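Local atomic coordinates of type IV pilus biogenesis protein PilB (Streptococcus sanguinis, PDB entry 7B7P), a protein that serves as a minor pilin of type IV pili and has a direct role in adhesion, carrying a metal-binding von Willebrand factor A-like module. Residues V164-D169 with Y278-T283. Sequence-based numbering, arbitrary orientation.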
loop_
_atom_site.group_PDB
_atom_site.type_symbol
_atom_site.label_atom_id
_atom_site.label_comp_id
_atom_site.label_asym_id
_atom_site.label_seq_id
_atom_site.Cartn_x
_atom_site.Cartn_y
_atom_site.Cartn_z
ATOM N N VAL A 164 4.016 -5.170 -8.807
ATOM C CA VAL A 164 4.855 -4.196 -8.134
ATOM C C VAL A 164 5.991 -3.859 -9.076
ATOM O O VAL A 164 6.748 -4.743 -9.481
ATOM C CB VAL A 164 5.408 -4.717 -6.796
ATOM C CG1 VAL A 164 6.285 -3.653 -6.152
ATOM C CG2 VAL A 164 4.274 -5.133 -5.859
ATOM N N SER A 165 6.106 -2.596 -9.447
ATOM C CA SER A 165 7.236 -2.163 -10.253
ATOM C C SER A 165 8.232 -1.461 -9.349
ATOM O O SER A 165 7.897 -0.449 -8.716
ATOM C CB SER A 165 6.812 -1.247 -11.404
ATOM O OG SER A 165 7.953 -0.988 -12.210
ATOM N N PHE A 166 9.440 -2.014 -9.278
ATOM C CA PHE A 166 10.551 -1.402 -8.576
ATOM C C PHE A 166 11.293 -0.485 -9.522
ATOM O O PHE A 166 11.680 -0.907 -10.615
ATOM C CB PHE A 166 11.510 -2.467 -8.042
ATOM C CG PHE A 166 10.983 -3.184 -6.841
ATOM C CD1 PHE A 166 11.044 -2.596 -5.583
ATOM C CD2 PHE A 166 10.404 -4.432 -6.970
ATOM C CE1 PHE A 166 10.533 -3.256 -4.464
ATOM C CE2 PHE A 166 9.906 -5.099 -5.863
ATOM C CZ PHE A 166 9.962 -4.511 -4.612
ATOM N N VAL A 167 11.539 0.745 -9.079
ATOM C CA VAL A 167 12.116 1.784 -9.919
ATOM C C VAL A 167 13.258 2.406 -9.135
ATOM O O VAL A 167 13.031 3.220 -8.231
ATOM C CB VAL A 167 11.078 2.828 -10.345
ATOM C CG1 VAL A 167 11.736 3.972 -11.108
ATOM C CG2 VAL A 167 10.023 2.159 -11.187
ATOM N N PHE A 168 14.493 2.037 -9.487
ATOM C CA PHE A 168 15.652 2.276 -8.641
ATOM C C PHE A 168 16.613 3.260 -9.293
ATOM O O PHE A 168 17.050 3.055 -10.425
ATOM C CB PHE A 168 16.381 0.964 -8.331
ATOM C CG PHE A 168 15.657 0.054 -7.361
ATOM C CD1 PHE A 168 14.537 0.473 -6.667
ATOM C CD2 PHE A 168 16.134 -1.231 -7.132
ATOM C CE1 PHE A 168 13.889 -0.373 -5.776
ATOM C CE2 PHE A 168 15.503 -2.075 -6.253
ATOM C CZ PHE A 168 14.383 -1.652 -5.567
ATOM N N ASP A 169 16.955 4.310 -8.551
ATOM C CA ASP A 169 17.995 5.243 -8.941
ATOM C C ASP A 169 19.327 4.497 -9.089
ATOM O O ASP A 169 19.759 3.784 -8.178
ATOM C CB ASP A 169 18.064 6.343 -7.869
ATOM C CG ASP A 169 18.995 7.504 -8.216
ATOM O OD1 ASP A 169 20.010 7.345 -8.924
ATOM O OD2 ASP A 169 18.733 8.613 -7.701
ATOM N N TYR A 278 1.496 -1.235 -7.976
ATOM C CA TYR A 278 2.354 -0.478 -7.079
ATOM C C TYR A 278 3.634 -0.047 -7.775
ATOM O O TYR A 278 4.245 -0.830 -8.505
ATOM C CB TYR A 278 2.720 -1.316 -5.842
ATOM C CG TYR A 278 1.532 -1.642 -4.968
ATOM C CD1 TYR A 278 1.014 -0.699 -4.086
ATOM C CD2 TYR A 278 0.923 -2.888 -5.030
ATOM C CE1 TYR A 278 -0.053 -0.989 -3.288
ATOM C CE2 TYR A 278 -0.153 -3.186 -4.237
ATOM C CZ TYR A 278 -0.641 -2.236 -3.370
ATOM O OH TYR A 278 -1.724 -2.540 -2.585
ATOM N N ILE A 279 4.057 1.186 -7.503
ATOM C CA ILE A 279 5.412 1.646 -7.794
ATOM C C ILE A 279 6.177 1.800 -6.480
ATOM O O ILE A 279 5.679 2.408 -5.527
ATOM C CB ILE A 279 5.402 2.972 -8.570
ATOM C CG1 ILE A 279 4.722 2.787 -9.926
ATOM C CG2 ILE A 279 6.828 3.531 -8.697
ATOM C CD1 ILE A 279 5.661 2.332 -11.029
ATOM N N VAL A 280 7.389 1.276 -6.435
ATOM C CA VAL A 280 8.312 1.537 -5.339
ATOM C C VAL A 280 9.503 2.223 -5.958
ATOM O O VAL A 280 10.282 1.598 -6.684
ATOM C CB VAL A 280 8.731 0.262 -4.589
ATOM C CG1 VAL A 280 9.833 0.577 -3.583
ATOM C CG2 VAL A 280 7.525 -0.327 -3.908
ATOM N N LEU A 281 9.629 3.509 -5.700
ATOM C CA LEU A 281 10.643 4.326 -6.335
ATOM C C LEU A 281 11.680 4.687 -5.289
ATOM O O LEU A 281 11.334 5.228 -4.243
ATOM C CB LEU A 281 10.016 5.584 -6.935
ATOM C CG LEU A 281 10.960 6.354 -7.854
ATOM C CD1 LEU A 281 10.159 7.048 -8.933
ATOM C CD2 LEU A 281 11.738 7.360 -7.054
ATOM N N LEU A 282 12.943 4.411 -5.584
ATOM C CA LEU A 282 14.043 4.693 -4.677
ATOM C C LEU A 282 14.974 5.696 -5.335
ATOM O O LEU A 282 15.414 5.473 -6.458
ATOM C CB LEU A 282 14.808 3.411 -4.320
ATOM C CG LEU A 282 15.852 3.677 -3.240
ATOM C CD1 LEU A 282 15.895 2.531 -2.203
ATOM C CD2 LEU A 282 17.215 3.907 -3.862
ATOM N N THR A 283 15.291 6.782 -4.637
ATOM C CA THR A 283 16.222 7.761 -5.170
ATOM C C THR A 283 17.121 8.269 -4.053
ATOM O O THR A 283 16.731 8.290 -2.881
ATOM C CB THR A 283 15.483 8.934 -5.880
ATOM O OG1 THR A 283 16.437 9.842 -6.444
ATOM C CG2 THR A 283 14.576 9.682 -4.942
#
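Asp169 OD2 is gripped from two sources at the carboxyl end of two parallel strands: Thr283 OG1 donates a hydrogen bond to it over 2.9 Å, reaching the lone pair that faces away from OD1, and the backbone N of Asp284 supplies a second. OD1 is held in turn by the backbone N of Ser171, so both carboxylate oxygens are tied down. With CG anti to the backbone N (chi1 -173°), the acid group is carried across to Thr283.

Behind this polar end, segments 164-169 and 278-283, parts of strands 162-169 and 276-283, run in step, and five backbone bonds zip them together in the staggered pattern of a parallel pair. The shortest joins Ser165 N to Tyr278 O at 2.7 Å and is almost straight, 173° at the hydrogen. Ser165 O and Val167 O then accept from Val280 N and Leu282 N, while Val280 O and Leu282 O receive Val167 N and Asp169 N.

Mostly apolar side chains pack on both faces. On one, the Phe166 ring lies alongside Val280, CD1 to CB 3.8 Å, while Val164 CG1 sits over the rim of one ring face; farther along, Phe168 CD1 meets Leu282 CB at 3.8 Å. Helix 191-209 packs on Phe166, Phe168 and Leu282. On the other, Ile279 CD1 packs 3.8 Å from Ser165 CB, while Ser165 OG hydrogen-bonds Asn215 OD1 on strand 212-219, and Val167 CG1 lies 4.1 Å from Leu281 CD1; helix 258-270 lies against Ser165 and Ile279.

Such neighbouring central strands, sandwiched between helices, belong to the Rossmann-like von Willebrand factor A fold. Their carboxyl ends lead to the MIDAS, where Ser173 and Asp284 bind magnesium and the Asp169 side chain lies about 4 Å from the metal, too far for direct coordination.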